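Local coordinates for octenoyl-coa reductase/carboxylase (Streptomyces sp., PDB 4A0S), which probably catalyses the NADPH-dependent reductive carboxylation of 2-octenoyl-CoA, which supplies an extender unit for cinnabaramide polyketide biosynthesis, at residues L185-S199 / N372-M384. Sequence-based numbering, arbitrary orientation.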
loop_
_atom_site.group_PDB
_atom_site.type_symbol
_atom_site.label_atom_id
_atom_site.label_comp_id
_atom_site.label_asym_id
_atom_site.label_seq_id
_atom_site.Cartn_x
_atom_site.Cartn_y
_atom_site.Cartn_z
ATOM N N LEU A 185 25.443 10.570 1.153
ATOM C CA LEU A 185 24.522 11.627 1.520
ATOM C C LEU A 185 25.324 12.746 2.164
ATOM O O LEU A 185 26.381 12.488 2.738
ATOM C CB LEU A 185 23.470 11.108 2.490
ATOM C CG LEU A 185 22.503 10.077 1.914
ATOM C CD1 LEU A 185 21.655 9.458 3.033
ATOM C CD2 LEU A 185 21.660 10.710 0.782
ATOM N N PRO A 186 24.825 13.984 2.071
ATOM C CA PRO A 186 25.523 15.047 2.782
ATOM C C PRO A 186 25.493 14.785 4.274
ATOM O O PRO A 186 24.445 14.444 4.848
ATOM C CB PRO A 186 24.724 16.307 2.437
ATOM C CG PRO A 186 23.419 15.843 1.943
ATOM C CD PRO A 186 23.644 14.484 1.329
ATOM N N LYS A 187 26.655 14.887 4.885
ATOM C CA LYS A 187 26.762 14.758 6.322
ATOM C C LYS A 187 25.940 15.855 6.983
ATOM O O LYS A 187 26.030 17.015 6.588
ATOM C CB LYS A 187 28.221 14.894 6.733
ATOM C CG LYS A 187 28.440 14.960 8.227
ATOM C CD LYS A 187 29.859 15.377 8.499
ATOM C CE LYS A 187 29.999 15.970 9.901
ATOM N NZ LYS A 187 29.329 17.310 10.017
ATOM N N PRO A 188 25.125 15.487 7.990
ATOM C CA PRO A 188 24.416 16.479 8.784
ATOM C C PRO A 188 25.437 17.464 9.347
ATOM O O PRO A 188 26.342 17.068 10.082
ATOM C CB PRO A 188 23.808 15.644 9.901
ATOM C CG PRO A 188 23.574 14.334 9.272
ATOM C CD PRO A 188 24.775 14.116 8.395
ATOM N N ALA A 189 25.319 18.727 8.958
ATOM C CA ALA A 189 26.369 19.718 9.227
ATOM C C ALA A 189 26.646 19.990 10.728
ATOM O O ALA A 189 27.764 20.336 11.111
ATOM C CB ALA A 189 26.067 21.010 8.484
ATOM N N HIS A 190 25.633 19.822 11.565
ATOM C CA HIS A 190 25.744 20.180 12.962
ATOM C C HIS A 190 26.369 19.063 13.781
ATOM O O HIS A 190 26.499 19.185 14.986
ATOM C CB HIS A 190 24.357 20.458 13.504
ATOM C CG HIS A 190 23.465 19.258 13.460
ATOM N ND1 HIS A 190 22.851 18.831 12.300
ATOM C CD2 HIS A 190 23.120 18.369 14.419
ATOM C CE1 HIS A 190 22.142 17.749 12.556
ATOM N NE2 HIS A 190 22.281 17.449 13.835
ATOM N N LEU A 191 26.727 17.967 13.122
ATOM C CA LEU A 191 27.234 16.803 13.815
ATOM C C LEU A 191 28.735 16.709 13.692
ATOM O O LEU A 191 29.295 17.109 12.687
ATOM C CB LEU A 191 26.638 15.546 13.218
ATOM C CG LEU A 191 25.141 15.321 13.443
ATOM C CD1 LEU A 191 24.772 13.998 12.834
ATOM C CD2 LEU A 191 24.748 15.387 14.919
ATOM N N THR A 192 29.370 16.128 14.694
ATOM C CA THR A 192 30.773 15.818 14.603
ATOM C C THR A 192 30.901 14.608 13.685
ATOM O O THR A 192 29.905 13.938 13.375
ATOM C CB THR A 192 31.358 15.461 15.976
ATOM O OG1 THR A 192 30.771 14.240 16.429
ATOM C CG2 THR A 192 31.100 16.560 16.992
ATOM N N TRP A 193 32.119 14.308 13.264
ATOM C CA TRP A 193 32.354 13.168 12.390
ATOM C C TRP A 193 31.829 11.883 12.989
ATOM O O TRP A 193 31.072 11.138 12.341
ATOM C CB TRP A 193 33.833 13.020 12.090
ATOM C CG TRP A 193 34.381 14.149 11.357
ATOM C CD1 TRP A 193 35.285 15.058 11.822
ATOM C CD2 TRP A 193 34.064 14.545 10.014
ATOM N NE1 TRP A 193 35.565 15.977 10.856
ATOM C CE2 TRP A 193 34.829 15.692 9.733
ATOM C CE3 TRP A 193 33.215 14.032 9.015
ATOM C CZ2 TRP A 193 34.784 16.336 8.489
ATOM C CZ3 TRP A 193 33.167 14.671 7.785
ATOM C CH2 TRP A 193 33.933 15.819 7.536
ATOM N N GLU A 194 32.226 11.630 14.235
ATOM C CA GLU A 194 31.854 10.407 14.910
ATOM C C GLU A 194 30.332 10.340 15.127
ATOM O O GLU A 194 29.718 9.276 15.001
ATOM C CB GLU A 194 32.639 10.240 16.219
ATOM C CG GLU A 194 32.463 11.391 17.205
ATOM C CD GLU A 194 33.426 12.551 16.975
ATOM O OE1 GLU A 194 33.939 12.744 15.847
ATOM O OE2 GLU A 194 33.657 13.285 17.958
ATOM N N GLU A 195 29.712 11.477 15.410
ATOM C CA GLU A 195 28.254 11.518 15.568
ATOM C C GLU A 195 27.533 11.173 14.263
ATOM O O GLU A 195 26.559 10.410 14.250
ATOM C CB GLU A 195 27.823 12.908 15.986
ATOM C CG GLU A 195 28.031 13.223 17.449
ATOM C CD GLU A 195 27.992 14.715 17.701
ATOM O OE1 GLU A 195 27.664 15.464 16.771
ATOM O OE2 GLU A 195 28.282 15.136 18.840
ATOM N N ALA A 196 28.016 11.768 13.178
ATOM C CA ALA A 196 27.485 11.537 11.835
ATOM C C ALA A 196 27.670 10.066 11.411
ATOM O O ALA A 196 26.762 9.457 10.846
ATOM C CB ALA A 196 28.157 12.466 10.850
ATOM N N ALA A 197 28.832 9.503 11.744
ATOM C CA ALA A 197 29.228 8.145 11.364
ATOM C C ALA A 197 28.396 7.035 11.996
ATOM O O ALA A 197 28.250 5.964 11.401
ATOM C CB ALA A 197 30.690 7.920 11.707
ATOM N N VAL A 198 27.858 7.278 13.193
ATOM C CA VAL A 198 27.208 6.201 13.947
ATOM C C VAL A 198 25.839 5.788 13.403
ATOM O O VAL A 198 25.353 4.708 13.684
ATOM C CB VAL A 198 27.116 6.500 15.475
ATOM C CG1 VAL A 198 28.489 6.504 16.112
ATOM C CG2 VAL A 198 26.363 7.803 15.753
ATOM N N SER A 199 25.257 6.632 12.578
ATOM C CA SER A 199 23.847 6.507 12.256
ATOM C C SER A 199 23.441 5.780 10.984
ATOM O O SER A 199 22.444 5.077 11.001
ATOM C CB SER A 199 23.206 7.880 12.269
ATOM O OG SER A 199 23.255 8.395 13.576
ATOM N N ASN A 372 18.445 10.708 6.862
ATOM C CA ASN A 372 19.371 11.825 6.964
ATOM C C ASN A 372 18.626 13.132 7.210
ATOM O O ASN A 372 19.072 13.953 7.996
ATOM C CB ASN A 372 20.222 11.926 5.697
ATOM C CG ASN A 372 21.491 12.698 5.920
ATOM O OD1 ASN A 372 22.075 12.653 7.006
ATOM N ND2 ASN A 372 21.941 13.394 4.897
ATOM N N ARG A 373 17.475 13.297 6.568
ATOM C CA ARG A 373 16.662 14.487 6.769
ATOM C C ARG A 373 16.200 14.627 8.201
ATOM O O ARG A 373 16.091 15.732 8.711
ATOM C CB ARG A 373 15.457 14.474 5.845
ATOM C CG ARG A 373 15.841 14.827 4.464
ATOM C CD ARG A 373 14.749 14.454 3.523
ATOM N NE ARG A 373 15.052 14.977 2.204
ATOM C CZ ARG A 373 14.239 14.876 1.158
ATOM N NH1 ARG A 373 13.074 14.240 1.260
ATOM N NH2 ARG A 373 14.608 15.393 0.000
ATOM N N LEU A 374 15.926 13.499 8.842
ATOM C CA LEU A 374 15.483 13.537 10.225
ATOM C C LEU A 374 16.645 13.885 11.143
ATOM O O LEU A 374 16.455 14.475 12.190
ATOM C CB LEU A 374 14.870 12.211 10.614
ATOM C CG LEU A 374 13.532 11.936 9.918
ATOM C CD1 LEU A 374 13.053 10.520 10.226
ATOM C CD2 LEU A 374 12.478 12.964 10.325
ATOM N N PHE A 375 17.858 13.490 10.754
ATOM C CA PHE A 375 19.037 13.910 11.510
ATOM C C PHE A 375 19.299 15.382 11.293
ATOM O O PHE A 375 19.615 16.113 12.237
ATOM C CB PHE A 375 20.258 13.086 11.117
ATOM C CG PHE A 375 20.298 11.768 11.784
ATOM C CD1 PHE A 375 20.848 11.644 13.056
ATOM C CD2 PHE A 375 19.729 10.656 11.184
ATOM C CE1 PHE A 375 20.866 10.413 13.702
ATOM C CE2 PHE A 375 19.745 9.411 11.828
ATOM C CZ PHE A 375 20.314 9.297 13.087
ATOM N N GLU A 376 19.120 15.806 10.042
ATOM C CA GLU A 376 19.392 17.168 9.607
ATOM C C GLU A 376 18.567 18.192 10.373
ATOM O O GLU A 376 19.061 19.274 10.674
ATOM C CB GLU A 376 19.151 17.309 8.105
ATOM C CG GLU A 376 20.319 16.832 7.257
ATOM C CD GLU A 376 19.989 16.859 5.782
ATOM O OE1 GLU A 376 18.792 16.913 5.450
ATOM O OE2 GLU A 376 20.922 16.856 4.960
ATOM N N SER A 377 17.322 17.829 10.690
ATOM C CA SER A 377 16.410 18.693 11.440
ATOM C C SER A 377 16.607 18.558 12.948
ATOM O O SER A 377 16.068 19.353 13.728
ATOM C CB SER A 377 14.977 18.299 11.119
ATOM O OG SER A 377 14.721 17.012 11.640
ATOM N N GLY A 378 17.327 17.517 13.362
ATOM C CA GLY A 378 17.540 17.274 14.785
ATOM C C GLY A 378 16.367 16.520 15.391
ATOM O O GLY A 378 16.338 16.273 16.598
ATOM N N ALA A 379 15.401 16.130 14.543
ATOM C CA ALA A 379 14.292 15.320 15.002
ATOM C C ALA A 379 14.807 14.022 15.598
ATOM O O ALA A 379 14.265 13.514 16.572
ATOM C CB ALA A 379 13.351 15.022 13.861
ATOM N N VAL A 380 15.860 13.500 14.987
ATOM C CA VAL A 380 16.487 12.268 15.407
ATOM C C VAL A 380 17.962 12.615 15.630
ATOM O O VAL A 380 18.530 13.472 14.929
ATOM C CB VAL A 380 16.279 11.172 14.339
ATOM C CG1 VAL A 380 17.128 9.953 14.611
ATOM C CG2 VAL A 380 14.789 10.775 14.278
ATOM N N VAL A 381 18.558 11.978 16.630
ATOM C CA VAL A 381 19.901 12.335 17.065
ATOM C C VAL A 381 20.759 11.084 17.083
ATOM O O VAL A 381 20.224 9.970 17.185
ATOM C CB VAL A 381 19.903 13.010 18.449
ATOM C CG1 VAL A 381 19.046 14.298 18.434
ATOM C CG2 VAL A 381 19.461 12.016 19.555
ATOM N N PRO A 382 22.091 11.264 16.959
ATOM C CA PRO A 382 23.011 10.133 16.911
ATOM C C PRO A 382 22.978 9.435 18.252
ATOM O O PRO A 382 22.820 10.085 19.279
ATOM C CB PRO A 382 24.371 10.794 16.687
ATOM C CG PRO A 382 24.056 12.077 16.041
ATOM C CD PRO A 382 22.790 12.530 16.698
ATOM N N ALA A 383 23.112 8.115 18.200
ATOM C CA ALA A 383 23.051 7.243 19.349
ATOM C C ALA A 383 24.471 6.909 19.802
ATOM O O ALA A 383 24.697 5.871 20.399
ATOM C CB ALA A 383 22.308 5.979 18.984
ATOM N N MET A 384 25.419 7.799 19.523
ATOM C CA MET A 384 26.807 7.529 19.883
ATOM C C MET A 384 26.937 7.541 21.384
ATOM O O MET A 384 26.405 8.417 22.046
ATOM C CB MET A 384 27.729 8.561 19.264
ATOM C CG MET A 384 29.197 8.287 19.497
ATOM S SD MET A 384 30.118 9.592 18.725
ATOM C CE MET A 384 29.923 10.911 19.930
HETATM O O HOH W 1 21.665 19.522 9.948
HETATM O O HOH W 2 20.424 15.406 14.610
#
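Asn372 ND2 donates a 2.7 Å, nearly straight hydrogen bond (163°) to Pro186 O, lying in the carbonyl plane and close to the plane of its own amide. The bond ties strand 184-186 of the GroES-like domain to the C-terminal part of helix 365-376 in this medium-chain dehydrogenase/reductase fold. With CG anti to the backbone N (chi1 -159°), the amide spans two prolines: its other end, OD1, is buried without a polar partner and presses on Pro188 CG at 3.2 Å. Pro188 CG also packs alongside Phe375 CB.

Within the type I turn from Pro188 to Leu191, the His190 ring turns its CE1 edge to the carbonyl of Phe375, with CE1 3.0 Å from Phe375 O near the ring plane. Two waters complete the link: one joins ND1 to Glu376 O, the other, at the ring edge, joins NE2 to both Phe375 O and Val380 O, so both ring nitrogens are engaged. Leu191 CG lies over one face of the imidazole near its rim, while its CD2 meets Pro382 CG at 3.6 Å.

Helix 193-197, opened by the Thr192-Glu195 capping box, then rests on the chain leading into strand 384-389. Glu195 OE1 accepts from Thr192 N, while OE2 forms a salt bridge with Arg428. Pro382 is wedged between Leu191, Glu195 and Val198 CG2. Ser199 OG, hydrogen-bonded to Tyr236, sits obliquely at the CE1-CZ end of the Phe375 ring; Val380 CG1 lies over one face, off toward the rim. Met384, extended to SD and bent only at its last torsion (78°), crosses Glu194 obliquely, and SD touches Glu194 CG at 3.3 Å.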